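Local coordinates for GTPase-activating protein skywalker (Drosophila melanogaster, PDB 5HJQ) that acts as a Rab35 GTPase-activating protein that regulates synaptic vesicle protein recycling through endosomal trafficking, its TBC domain binding phosphoinositides, at residues 99-103 with 104-108; 276-279 with 280-284; 297-300 with 301-304; 303-306 with 307-311; 343-347 with 348-352. All blocks are in the same frame, centred on the assembly; numbering follows the deposited sequence.

Contact 1 of 5, residues 99-103 with 104-108; sequences NILRE and NSWPI. With I3P (D-myo-inositol-1,4,5-triphosphate), chain B.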
# COMPACT_ATOMS: atom_id res chain seq x y z
N ASN A 99 17.58 5.19 -1.68
CA ASN A 99 18.36 4.33 -0.79
C ASN A 99 18.29 4.77 0.66
O ASN A 99 18.32 3.93 1.56
CB ASN A 99 19.82 4.29 -1.26
CG ASN A 99 20.03 3.32 -2.40
OD1 ASN A 99 20.15 2.11 -2.19
ND2 ASN A 99 20.08 3.84 -3.63
N ILE A 100 18.19 6.07 0.90
CA ILE A 100 18.02 6.58 2.26
C ILE A 100 16.70 6.09 2.83
O ILE A 100 16.64 5.62 3.97
CB ILE A 100 18.07 8.12 2.30
CG1 ILE A 100 19.50 8.61 2.06
CG2 ILE A 100 17.56 8.64 3.64
CD1 ILE A 100 19.58 10.05 1.64
N LEU A 101 15.65 6.18 2.03
CA LEU A 101 14.33 5.73 2.43
C LEU A 101 14.31 4.24 2.75
O LEU A 101 13.62 3.80 3.66
CB LEU A 101 13.30 6.05 1.34
CG LEU A 101 13.01 7.53 1.12
CD1 LEU A 101 12.34 7.74 -0.22
CD2 LEU A 101 12.15 8.10 2.25
N ARG A 102 15.09 3.47 1.99
CA ARG A 102 15.17 2.03 2.20
C ARG A 102 15.88 1.66 3.50
O ARG A 102 15.50 0.70 4.17
CB ARG A 102 15.87 1.35 1.01
CG ARG A 102 15.09 1.37 -0.29
CD ARG A 102 15.84 0.64 -1.40
NE ARG A 102 15.14 0.70 -2.68
CZ ARG A 102 15.55 0.09 -3.79
NH1 ARG A 102 16.67 -0.62 -3.77
NH2 ARG A 102 14.85 0.19 -4.91
N GLU A 103 16.91 2.42 3.86
CA GLU A 103 17.77 2.04 4.98
C GLU A 103 17.51 2.79 6.28
O GLU A 103 17.77 2.26 7.37
CB GLU A 103 19.24 2.20 4.59
CG GLU A 103 19.56 1.69 3.20
CD GLU A 103 20.76 0.77 3.18
OE1 GLU A 103 21.06 0.17 4.23
OE2 GLU A 103 21.40 0.62 2.11
N ASN A 104 16.98 4.01 6.19
CA ASN A 104 16.66 4.77 7.38
C ASN A 104 15.32 4.36 7.98
O ASN A 104 14.26 4.64 7.42
CB ASN A 104 16.66 6.27 7.09
CG ASN A 104 18.06 6.85 7.01
OD1 ASN A 104 18.51 7.56 7.91
ND2 ASN A 104 18.75 6.56 5.92
N SER A 105 15.38 3.69 9.13
CA SER A 105 14.19 3.23 9.82
C SER A 105 13.75 4.23 10.89
O SER A 105 13.85 3.94 12.09
CB SER A 105 14.43 1.86 10.44
OG SER A 105 13.26 1.38 11.09
N TRP A 106 13.27 5.39 10.45
CA TRP A 106 12.74 6.39 11.37
C TRP A 106 11.63 5.79 12.22
O TRP A 106 10.78 5.07 11.71
CB TRP A 106 12.20 7.60 10.60
CG TRP A 106 13.22 8.30 9.76
CD1 TRP A 106 14.22 9.11 10.21
CD2 TRP A 106 13.33 8.28 8.33
NE1 TRP A 106 14.96 9.58 9.15
CE2 TRP A 106 14.43 9.09 7.99
CE3 TRP A 106 12.60 7.65 7.32
CZ2 TRP A 106 14.82 9.29 6.67
CZ3 TRP A 106 13.00 7.84 6.00
CH2 TRP A 106 14.09 8.66 5.69
N PRO A 107 11.66 6.07 13.53
CA PRO A 107 10.67 5.53 14.47
C PRO A 107 9.25 5.93 14.10
O PRO A 107 9.05 6.84 13.30
CB PRO A 107 11.09 6.13 15.82
CG PRO A 107 12.53 6.47 15.65
CD PRO A 107 12.68 6.89 14.22
N ILE A 108 8.27 5.26 14.71
CA ILE A 108 6.87 5.49 14.40
C ILE A 108 6.39 6.87 14.86
O ILE A 108 5.40 7.40 14.34
CB ILE A 108 5.99 4.38 15.04
CG1 ILE A 108 4.56 4.43 14.51
CG2 ILE A 108 6.03 4.47 16.56
CD1 ILE A 108 4.47 4.24 13.02
C1 I3P B . 16.88 -3.66 -11.20
C2 I3P B . 17.60 -3.01 -12.37
C3 I3P B . 16.74 -1.94 -13.06
C4 I3P B . 15.72 -1.19 -12.20
C5 I3P B . 15.52 -1.62 -10.75
C6 I3P B . 16.56 -2.60 -10.20
O1 I3P B . 17.69 -4.66 -10.55
O2 I3P B . 18.76 -2.40 -11.90
O3 I3P B . 17.61 -0.97 -13.64
O4 I3P B . 14.45 -1.29 -12.87
O5 I3P B . 15.52 -0.46 -9.94
O6 I3P B . 16.06 -3.23 -9.02
P1 I3P B . 18.77 -5.53 -11.36
O11 I3P B . 19.94 -4.68 -11.72
O12 I3P B . 19.25 -6.65 -10.47
O13 I3P B . 18.14 -6.14 -12.63
P4 I3P B . 13.83 0.05 -13.50
O41 I3P B . 14.83 1.18 -13.36
O42 I3P B . 12.54 0.41 -12.75
O43 I3P B . 13.51 -0.18 -14.99
P5 I3P B . 14.75 -0.47 -8.57
O51 I3P B . 14.60 0.92 -8.08
O52 I3P B . 13.39 -1.08 -8.76
O53 I3P B . 15.52 -1.27 -7.54
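Two N-H groups of one residue, N104, converge on a single carbonyl, I100 O. The backbone N104 N donates to I100 O at 2.8 Å, nearly in line with the C=O bond. The side-chain amide follows: N104 ND2 reaches I100 O at 3.0 Å, bent at the hydrogen (146°) and tilted out of the carbonyl plane. This second bond is possible because CG of N104 sits beside its own backbone N (chi1 -78°), which folds the amide back against the last helical turn. There it lies alongside I100 and points the same way, with ND2 3.3 Å from I100 CG2. The other end of the amide, OD1, accepts from R80 N. This ties the N-terminal segment to the helix end. With an alanine here, I100 O would probably lose its side-chain donor, and R80 N its acceptor. W106 packs against the same turn. CB of N104 lies 3.5 Å above one face of the indole, offset toward the rim, while L101 CD2 meets the ring edge at CZ3 (3.9 Å). R102 points the other way. Its extended chain carries NH2 to O53 of the inositol trisphosphate at 3.1 Å in a nearly straight bond (171°), and P5 lies at the guanidinium edge, in its plane. The same NH2 forms a salt bridge with E297. Helix 94-103 thus ends between helix 82-91, which touches I100 and W106, helix 113-122, which touches L101 and W106, and helix 284-297, which touches L101 and R102.

Contact 2 of 5, residues 276-279 with 280-284; sequences WWIL and AGLPF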
# COMPACT_ATOMS: atom_id res chain seq x y z
N TRP A 276 -4.03 -7.22 -0.01
CA TRP A 276 -4.61 -7.27 1.33
C TRP A 276 -3.71 -8.00 2.32
O TRP A 276 -3.89 -7.86 3.53
CB TRP A 276 -5.99 -7.92 1.30
CG TRP A 276 -6.96 -7.19 0.41
CD1 TRP A 276 -7.73 -7.73 -0.57
CD2 TRP A 276 -7.22 -5.78 0.41
NE1 TRP A 276 -8.48 -6.74 -1.17
CE2 TRP A 276 -8.18 -5.54 -0.59
CE3 TRP A 276 -6.75 -4.70 1.17
CZ2 TRP A 276 -8.67 -4.27 -0.85
CZ3 TRP A 276 -7.24 -3.44 0.90
CH2 TRP A 276 -8.19 -3.23 -0.10
N TRP A 277 -2.75 -8.77 1.82
CA TRP A 277 -1.72 -9.33 2.68
C TRP A 277 -0.94 -8.18 3.32
O TRP A 277 -0.63 -8.20 4.51
CB TRP A 277 -0.76 -10.23 1.90
CG TRP A 277 -1.42 -11.31 1.11
CD1 TRP A 277 -2.62 -11.91 1.36
CD2 TRP A 277 -0.91 -11.91 -0.09
NE1 TRP A 277 -2.89 -12.85 0.40
CE2 TRP A 277 -1.86 -12.87 -0.50
CE3 TRP A 277 0.25 -11.73 -0.85
CZ2 TRP A 277 -1.68 -13.65 -1.64
CZ3 TRP A 277 0.42 -12.51 -1.98
CH2 TRP A 277 -0.53 -13.45 -2.36
N ILE A 278 -0.64 -7.19 2.49
CA ILE A 278 0.12 -6.02 2.92
C ILE A 278 -0.76 -5.05 3.71
O ILE A 278 -0.49 -4.78 4.88
CB ILE A 278 0.74 -5.29 1.71
CG1 ILE A 278 1.73 -6.20 0.99
CG2 ILE A 278 1.41 -4.00 2.16
CD1 ILE A 278 2.22 -5.66 -0.33
N LEU A 279 -1.81 -4.55 3.08
CA LEU A 279 -2.64 -3.50 3.66
C LEU A 279 -3.53 -3.95 4.82
O LEU A 279 -3.91 -3.14 5.66
CB LEU A 279 -3.52 -2.86 2.58
CG LEU A 279 -2.79 -2.07 1.49
CD1 LEU A 279 -3.78 -1.52 0.46
CD2 LEU A 279 -1.97 -0.93 2.10
N ALA A 280 -3.86 -5.24 4.86
CA ALA A 280 -4.78 -5.74 5.88
C ALA A 280 -4.20 -6.88 6.70
O ALA A 280 -4.91 -7.53 7.46
CB ALA A 280 -6.09 -6.17 5.23
N GLY A 281 -2.90 -7.13 6.53
CA GLY A 281 -2.24 -8.20 7.25
C GLY A 281 -1.07 -7.71 8.07
O GLY A 281 -1.07 -7.82 9.30
N LEU A 282 -0.05 -7.19 7.39
CA LEU A 282 1.16 -6.70 8.04
C LEU A 282 0.82 -5.70 9.13
O LEU A 282 -0.09 -4.89 8.97
CB LEU A 282 2.10 -6.07 7.02
CG LEU A 282 2.67 -6.98 5.94
CD1 LEU A 282 3.70 -6.24 5.11
CD2 LEU A 282 3.26 -8.23 6.56
N PRO A 283 1.56 -5.74 10.25
CA PRO A 283 1.35 -4.78 11.33
C PRO A 283 1.62 -3.35 10.85
O PRO A 283 2.39 -3.17 9.91
CB PRO A 283 2.35 -5.22 12.40
CG PRO A 283 2.70 -6.64 12.06
CD PRO A 283 2.63 -6.71 10.57
N PHE A 284 0.98 -2.38 11.49
CA PHE A 284 1.07 -0.97 11.08
C PHE A 284 2.51 -0.48 10.96
O PHE A 284 2.87 0.19 10.00
CB PHE A 284 0.29 -0.10 12.08
CG PHE A 284 0.15 1.33 11.66
CD1 PHE A 284 -0.74 1.69 10.66
CD2 PHE A 284 0.90 2.31 12.27
CE1 PHE A 284 -0.86 3.01 10.27
CE2 PHE A 284 0.78 3.63 11.89
CZ PHE A 284 -0.10 3.98 10.88
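L282 turns its CG back beside its own N (chi1 -63°) and then runs on extended (chi2 -174°). This lays the side chain against the end of the helix that precedes it. L282 CG comes 3.8 Å from W277 O, L282 CB rests 3.6 Å from I278 O, and L282 CD1 meets I278 CG2 at 4.4 Å. The backbone supports this fold-back. L282 N donates to W277 O at 3.1 Å, in the carbonyl plane, and so spans five residues rather than the usual four. The bond just before it has the normal span: A280 N to W276 O, 2.9 Å. It is bent (136°), and the donor stands well above the carbonyl plane. A280 CB lies close to the same carbonyl and meets W276 CB at 4.3 Å. G281 fits where a side chain would not, since a CB on it would fall 2.4 Å from W277 O. Around the turn, W276 stacks on H163, and L279 O accepts from Y167 OH. W277 packs on helices 300-317 and 332-341, and L282 touches both of these as well. I278 and L279 lean on L287 of helix 284-297. The arrangement is a helix C-terminus followed by a short linker. The i to i+5 bond closes the turn after helix 274-279, and P283 then serves as the N-cap position of helix 284-297. It forms a buried helix-to-helix link in the all-helical TBC domain.

Contact 3 of 5, residues 297-300 with 301-304; sequences EGIK and VLYR. With I3P (D-myo-inositol-1,4,5-triphosphate), chain B.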
# COMPACT_ATOMS: atom_id res chain seq x y z
N GLU A 297 8.98 5.28 -4.91
CA GLU A 297 9.23 4.37 -6.01
C GLU A 297 7.96 3.98 -6.75
O GLU A 297 7.94 3.92 -7.98
CB GLU A 297 9.93 3.10 -5.50
CG GLU A 297 11.17 3.38 -4.67
CD GLU A 297 11.94 2.11 -4.35
OE1 GLU A 297 12.19 1.32 -5.29
OE2 GLU A 297 12.30 1.91 -3.17
N GLY A 298 6.89 3.70 -6.01
CA GLY A 298 5.64 3.31 -6.61
C GLY A 298 5.22 1.90 -6.24
O GLY A 298 5.69 1.35 -5.24
N ILE A 299 4.35 1.31 -7.05
CA ILE A 299 3.69 0.05 -6.71
C ILE A 299 4.62 -1.16 -6.76
O ILE A 299 4.30 -2.23 -6.24
CB ILE A 299 2.49 -0.20 -7.67
CG1 ILE A 299 1.55 -1.28 -7.10
CG2 ILE A 299 2.98 -0.57 -9.06
CD1 ILE A 299 0.40 -1.63 -8.02
N LYS A 300 5.79 -1.00 -7.38
CA LYS A 300 6.74 -2.09 -7.48
C LYS A 300 7.23 -2.54 -6.10
O LYS A 300 7.47 -3.73 -5.88
CB LYS A 300 7.93 -1.70 -8.35
CG LYS A 300 8.88 -2.86 -8.63
CD LYS A 300 9.88 -2.50 -9.70
CE LYS A 300 11.20 -3.20 -9.46
NZ LYS A 300 12.22 -2.87 -10.49
N VAL A 301 7.36 -1.57 -5.20
CA VAL A 301 7.70 -1.85 -3.81
C VAL A 301 6.71 -2.84 -3.22
O VAL A 301 7.10 -3.77 -2.50
CB VAL A 301 7.72 -0.55 -2.96
CG1 VAL A 301 7.76 -0.88 -1.47
CG2 VAL A 301 8.90 0.33 -3.34
N LEU A 302 5.44 -2.65 -3.54
CA LEU A 302 4.39 -3.55 -3.07
C LEU A 302 4.52 -4.93 -3.70
O LEU A 302 4.26 -5.94 -3.05
CB LEU A 302 3.01 -2.96 -3.37
CG LEU A 302 2.73 -1.61 -2.71
CD1 LEU A 302 1.26 -1.21 -2.87
CD2 LEU A 302 3.12 -1.63 -1.24
N TYR A 303 4.93 -4.97 -4.97
CA TYR A 303 5.19 -6.24 -5.66
C TYR A 303 6.25 -7.03 -4.90
O TYR A 303 6.07 -8.21 -4.63
CB TYR A 303 5.66 -6.03 -7.10
CG TYR A 303 4.64 -5.46 -8.07
CD1 TYR A 303 3.34 -5.17 -7.67
CD2 TYR A 303 4.98 -5.23 -9.40
CE1 TYR A 303 2.42 -4.65 -8.57
CE2 TYR A 303 4.07 -4.71 -10.30
CZ TYR A 303 2.79 -4.43 -9.88
OH TYR A 303 1.88 -3.92 -10.79
N ARG A 304 7.34 -6.34 -4.57
CA ARG A 304 8.46 -6.95 -3.87
C ARG A 304 8.05 -7.58 -2.54
O ARG A 304 8.39 -8.72 -2.26
CB ARG A 304 9.57 -5.92 -3.63
CG ARG A 304 10.17 -5.30 -4.87
CD ARG A 304 11.15 -4.19 -4.50
NE ARG A 304 11.95 -3.75 -5.63
CZ ARG A 304 13.03 -4.38 -6.07
NH1 ARG A 304 13.44 -5.49 -5.47
NH2 ARG A 304 13.70 -3.92 -7.12
C1 I3P B . 16.88 -3.66 -11.20
C2 I3P B . 17.60 -3.01 -12.37
C3 I3P B . 16.74 -1.94 -13.06
C4 I3P B . 15.72 -1.19 -12.20
C5 I3P B . 15.52 -1.62 -10.75
C6 I3P B . 16.56 -2.60 -10.20
O1 I3P B . 17.69 -4.66 -10.55
O2 I3P B . 18.76 -2.40 -11.90
O3 I3P B . 17.61 -0.97 -13.64
O4 I3P B . 14.45 -1.29 -12.87
O5 I3P B . 15.52 -0.46 -9.94
O6 I3P B . 16.06 -3.23 -9.02
P1 I3P B . 18.77 -5.53 -11.36
O11 I3P B . 19.94 -4.68 -11.72
O12 I3P B . 19.25 -6.65 -10.47
O13 I3P B . 18.14 -6.14 -12.63
P4 I3P B . 13.83 0.05 -13.50
O41 I3P B . 14.83 1.18 -13.36
O42 I3P B . 12.54 0.41 -12.75
O43 I3P B . 13.51 -0.18 -14.99
P5 I3P B . 14.75 -0.47 -8.57
O51 I3P B . 14.60 0.92 -8.08
O52 I3P B . 13.39 -1.08 -8.76
O53 I3P B . 15.52 -1.27 -7.54
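The chain leaves one helix at G298, whose positive phi (117°) breaks the turn, and enters the next through Y303 N to I299 O (3.1 Å) and R304 N to K300 O (2.9 Å). I299 and Y303 cross obliquely. I299 CD1 meets the ring at CE1 (3.7 Å), its CG2 lies near CZ and OH, and the I299 carbonyl carbon sits over a ring face. Replacing Y303 by alanine would probably leave I299 CD1 and CG2 without their partner and open a gap toward V243 and I246. V301 CG2 packs against the stem of E297, 3.7 Å from its CB. The first turn of helix 300-317 forms one wall of the inositol trisphosphate pocket of this TBC domain. K300 CG is anti to its backbone N (chi1 -173°), which sends the chain out to the 5-phosphate. K300 NZ is 2.8 Å from O52, though its position is less certain. R304 NH2 also donates to O52, at 3.3 Å, and O6 lies in plane at the guanidinium edge. R304 NH1 is fixed by A354 O and I357 O. E297 OE1 forms a salt bridge with R102, which reaches the same phosphate.

Contact 4 of 5, residues 303-306 with 307-311; sequences YRVA and LVILN. With I3P (D-myo-inositol-1,4,5-triphosphate), chain B.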
# COMPACT_ATOMS: atom_id res chain seq x y z
N TYR A 303 4.93 -4.97 -4.97
CA TYR A 303 5.19 -6.24 -5.66
C TYR A 303 6.25 -7.03 -4.90
O TYR A 303 6.07 -8.21 -4.63
CB TYR A 303 5.66 -6.03 -7.10
CG TYR A 303 4.64 -5.46 -8.07
CD1 TYR A 303 3.34 -5.17 -7.67
CD2 TYR A 303 4.98 -5.23 -9.40
CE1 TYR A 303 2.42 -4.65 -8.57
CE2 TYR A 303 4.07 -4.71 -10.30
CZ TYR A 303 2.79 -4.43 -9.88
OH TYR A 303 1.88 -3.92 -10.79
N ARG A 304 7.34 -6.34 -4.57
CA ARG A 304 8.46 -6.95 -3.87
C ARG A 304 8.05 -7.58 -2.54
O ARG A 304 8.39 -8.72 -2.26
CB ARG A 304 9.57 -5.92 -3.63
CG ARG A 304 10.17 -5.30 -4.87
CD ARG A 304 11.15 -4.19 -4.50
NE ARG A 304 11.95 -3.75 -5.63
CZ ARG A 304 13.03 -4.38 -6.07
NH1 ARG A 304 13.44 -5.49 -5.47
NH2 ARG A 304 13.70 -3.92 -7.12
N VAL A 305 7.32 -6.81 -1.74
CA VAL A 305 6.91 -7.25 -0.41
C VAL A 305 5.98 -8.47 -0.51
O VAL A 305 5.99 -9.34 0.36
CB VAL A 305 6.21 -6.11 0.36
CG1 VAL A 305 5.76 -6.57 1.74
CG2 VAL A 305 7.15 -4.92 0.48
N ALA A 306 5.20 -8.52 -1.58
CA ALA A 306 4.31 -9.65 -1.83
C ALA A 306 5.12 -10.93 -2.01
O ALA A 306 4.77 -11.98 -1.47
CB ALA A 306 3.45 -9.38 -3.06
N LEU A 307 6.21 -10.84 -2.77
CA LEU A 307 7.11 -11.96 -2.98
C LEU A 307 7.72 -12.44 -1.67
O LEU A 307 7.75 -13.64 -1.39
CB LEU A 307 8.23 -11.58 -3.96
CG LEU A 307 7.81 -11.12 -5.35
CD1 LEU A 307 9.03 -10.78 -6.19
CD2 LEU A 307 6.95 -12.19 -6.03
N VAL A 308 8.20 -11.49 -0.87
CA VAL A 308 8.84 -11.77 0.41
C VAL A 308 7.90 -12.51 1.35
O VAL A 308 8.27 -13.51 1.96
CB VAL A 308 9.32 -10.48 1.10
CG1 VAL A 308 9.86 -10.78 2.49
CG2 VAL A 308 10.38 -9.82 0.26
N ILE A 309 6.67 -12.01 1.46
CA ILE A 309 5.65 -12.64 2.29
C ILE A 309 5.43 -14.10 1.86
O ILE A 309 5.35 -14.99 2.70
CB ILE A 309 4.31 -11.88 2.22
CG1 ILE A 309 4.45 -10.50 2.87
CG2 ILE A 309 3.20 -12.68 2.88
CD1 ILE A 309 3.15 -9.72 2.90
N LEU A 310 5.36 -14.32 0.55
CA LEU A 310 5.15 -15.66 0.01
C LEU A 310 6.30 -16.60 0.34
O LEU A 310 6.07 -17.77 0.68
CB LEU A 310 4.94 -15.59 -1.51
CG LEU A 310 3.56 -15.11 -1.95
CD1 LEU A 310 3.54 -14.81 -3.43
CD2 LEU A 310 2.51 -16.15 -1.60
N ASN A 311 7.53 -16.11 0.24
CA ASN A 311 8.69 -16.89 0.64
C ASN A 311 8.70 -17.18 2.14
O ASN A 311 8.94 -18.31 2.56
CB ASN A 311 9.99 -16.18 0.25
CG ASN A 311 10.13 -16.01 -1.24
OD1 ASN A 311 9.41 -16.64 -2.01
ND2 ASN A 311 11.07 -15.17 -1.66
C1 I3P B . 16.88 -3.66 -11.20
C2 I3P B . 17.60 -3.01 -12.37
C3 I3P B . 16.74 -1.94 -13.06
C4 I3P B . 15.72 -1.19 -12.20
C5 I3P B . 15.52 -1.62 -10.75
C6 I3P B . 16.56 -2.60 -10.20
O1 I3P B . 17.69 -4.66 -10.55
O2 I3P B . 18.76 -2.40 -11.90
O3 I3P B . 17.61 -0.97 -13.64
O4 I3P B . 14.45 -1.29 -12.87
O5 I3P B . 15.52 -0.46 -9.94
O6 I3P B . 16.06 -3.23 -9.02
P1 I3P B . 18.77 -5.53 -11.36
O11 I3P B . 19.94 -4.68 -11.72
O12 I3P B . 19.25 -6.65 -10.47
O13 I3P B . 18.14 -6.14 -12.63
P4 I3P B . 13.83 0.05 -13.50
O41 I3P B . 14.83 1.18 -13.36
O42 I3P B . 12.54 0.41 -12.75
O43 I3P B . 13.51 -0.18 -14.99
P5 I3P B . 14.75 -0.47 -8.57
O51 I3P B . 14.60 0.92 -8.08
O52 I3P B . 13.39 -1.08 -8.76
O53 I3P B . 15.52 -1.27 -7.54
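R304 O accepts from V308 N at 3.1 Å, in the carbonyl plane, and V308 CG2 packs beside it at 3.4 Å. V305 O accepts from I309 N at 3.0 Å in a fairly straight bond (168°), and I309 CG1 comes 3.2 Å from it. Torsion explains the second approach. CG1 of I309 sits beside its own backbone N (chi1 -67°), on the side of the preceding turn, and the extended chain then carries CD1 to V305 CG1 at 4.3 Å. Y303 O receives L307 N, with L307 CG at 3.5 Å. A306 O receives L310 N, and L310 CG lies at 3.4 Å. The carbonyls of residues 303-306 in these two buried turns are therefore satisfied by the backbone and covered by aliphatic carbons. Further out, a different part of the fold covers each side. L307 and Y303 face I246 of helix 233-250. V308 packs on L350, A353 and A354 of helix 347-356. V305 touches I278 and L282, A306 lies against W274, and I309 and L310 meet W277. At the far end N311 OD1 is hydrogen-bonded to T251 OG1. R304 alone among 303-311 reaches the bound inositol trisphosphate, and its NH1 is held by A354 O and I357 O. This is a buried helix of the all-helical TBC domain, packed among helices 233-250, 274-279 and 347-356, apolar on several sides and carrying a phosphate-binding arginine near its start.

Contact 5 of 5, residues 343-347 with 348-352; sequences IPVSP and AKLLH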
# COMPACT_ATOMS: atom_id res chain seq x y z
N ILE A 343 3.65 -11.66 11.51
CA ILE A 343 4.85 -11.81 10.69
C ILE A 343 6.12 -11.85 11.55
O ILE A 343 6.33 -10.98 12.40
CB ILE A 343 4.94 -10.69 9.61
CG1 ILE A 343 6.08 -10.96 8.62
CG2 ILE A 343 5.07 -9.31 10.25
CD1 ILE A 343 5.68 -11.86 7.48
N PRO A 344 6.94 -12.89 11.37
CA PRO A 344 8.10 -13.13 12.24
C PRO A 344 9.37 -12.36 11.88
O PRO A 344 10.44 -12.73 12.35
CB PRO A 344 8.33 -14.64 12.08
CG PRO A 344 7.86 -14.93 10.70
CD PRO A 344 6.69 -14.01 10.45
N VAL A 345 9.26 -11.32 11.06
CA VAL A 345 10.42 -10.47 10.79
C VAL A 345 10.12 -9.00 11.08
O VAL A 345 8.98 -8.56 10.99
CB VAL A 345 10.92 -10.60 9.34
CG1 VAL A 345 11.46 -12.00 9.08
CG2 VAL A 345 9.81 -10.25 8.35
N SER A 346 11.16 -8.26 11.44
CA SER A 346 11.05 -6.83 11.69
C SER A 346 10.76 -6.10 10.38
O SER A 346 10.98 -6.65 9.31
CB SER A 346 12.33 -6.30 12.34
OG SER A 346 13.42 -6.35 11.44
N PRO A 347 10.27 -4.85 10.47
CA PRO A 347 10.06 -4.05 9.25
C PRO A 347 11.34 -3.91 8.43
O PRO A 347 11.28 -3.89 7.20
CB PRO A 347 9.62 -2.69 9.80
CG PRO A 347 8.97 -3.01 11.09
CD PRO A 347 9.74 -4.17 11.66
N ALA A 348 12.48 -3.82 9.11
CA ALA A 348 13.76 -3.65 8.44
C ALA A 348 14.23 -4.93 7.76
O ALA A 348 14.78 -4.89 6.66
CB ALA A 348 14.81 -3.17 9.44
N LYS A 349 14.02 -6.07 8.41
CA LYS A 349 14.39 -7.36 7.83
C LYS A 349 13.45 -7.71 6.68
O LYS A 349 13.85 -8.37 5.71
CB LYS A 349 14.37 -8.46 8.89
CG LYS A 349 15.46 -8.31 9.94
CD LYS A 349 16.84 -8.27 9.29
CE LYS A 349 17.94 -8.00 10.30
NZ LYS A 349 17.99 -9.05 11.36
N LEU A 350 12.20 -7.27 6.79
CA LEU A 350 11.22 -7.44 5.73
C LEU A 350 11.65 -6.66 4.49
O LEU A 350 11.68 -7.20 3.38
CB LEU A 350 9.84 -6.97 6.19
CG LEU A 350 8.68 -7.10 5.21
CD1 LEU A 350 8.36 -8.56 4.96
CD2 LEU A 350 7.45 -6.36 5.73
N LEU A 351 12.00 -5.40 4.70
CA LEU A 351 12.43 -4.52 3.62
C LEU A 351 13.77 -4.94 3.02
O LEU A 351 14.04 -4.67 1.85
CB LEU A 351 12.51 -3.07 4.10
CG LEU A 351 11.30 -2.17 3.82
CD1 LEU A 351 10.02 -2.75 4.41
CD2 LEU A 351 11.55 -0.76 4.36
N HIS A 352 14.62 -5.58 3.82
CA HIS A 352 15.92 -6.02 3.33
C HIS A 352 15.75 -7.06 2.23
O HIS A 352 16.41 -7.00 1.19
CB HIS A 352 16.77 -6.59 4.47
CG HIS A 352 18.19 -6.84 4.09
ND1 HIS A 352 19.16 -5.86 4.15
CD2 HIS A 352 18.81 -7.95 3.62
CE1 HIS A 352 20.32 -6.35 3.74
NE2 HIS A 352 20.13 -7.62 3.41
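V345 and L350 meet at about a right angle, CG2 of V345 lying 3.9 Å from L350 CB. They stand just before the N-cap and in the first turn of helix 347-356, which makes the pair a hydrophobic staple. S346 is the N-cap between them. Its OG is held between the backbone N and the carbonyl carbon (chi1 68°). From there it points over the opening turn and accepts from K349 N at 3.1 Å (158°). This caps one of the N-H groups of the first turn. K349 lies against the cap, with its CG 3.2 Å from S346 OG, before its chain bends away. L350 N bonds to S346 O at 2.9 Å. L350 CG is instead anti to the backbone N (chi1 -179°), which brings L350 CD1 to V345 CG2 at 4.1 Å. Beyond the staple, V345 leans on L312 and L350 on V308, both of helix 300-317. L350 also touches L282 and H286. V345 O accepts from H286 NE2, which ties the loop to helix 284-297. P347 opens the helix as its first residue after the cap. It has no N-H; its carbonyl accepts from L351 N, and L351 CD1 folds back to 3.3 Å from that same oxygen, P347 O.

Contacts 2, 3 and 4 are buried, while contacts 1 and 5 are only partly so. Contacts 3 and 4 share helix 300-317, contact 3 at its start and contact 4 in its middle. Contacts 1 and 2 end helices, contact 3 spans the end of one helix and the start of the next, and contact 5 starts one. Contact 4 is regular helix throughout. Contacts 1 and 3, and contact 4 through the shared R304, turn charged ends to the inositol trisphosphate; contacts 1 and 3 meet through R102 and E297. Contacts 2 and 4 meet through apolar side chains, with L282 against V305 and I309. Contact 5 combines a polar cap with an apolar face, its L350 touching L282 and V308.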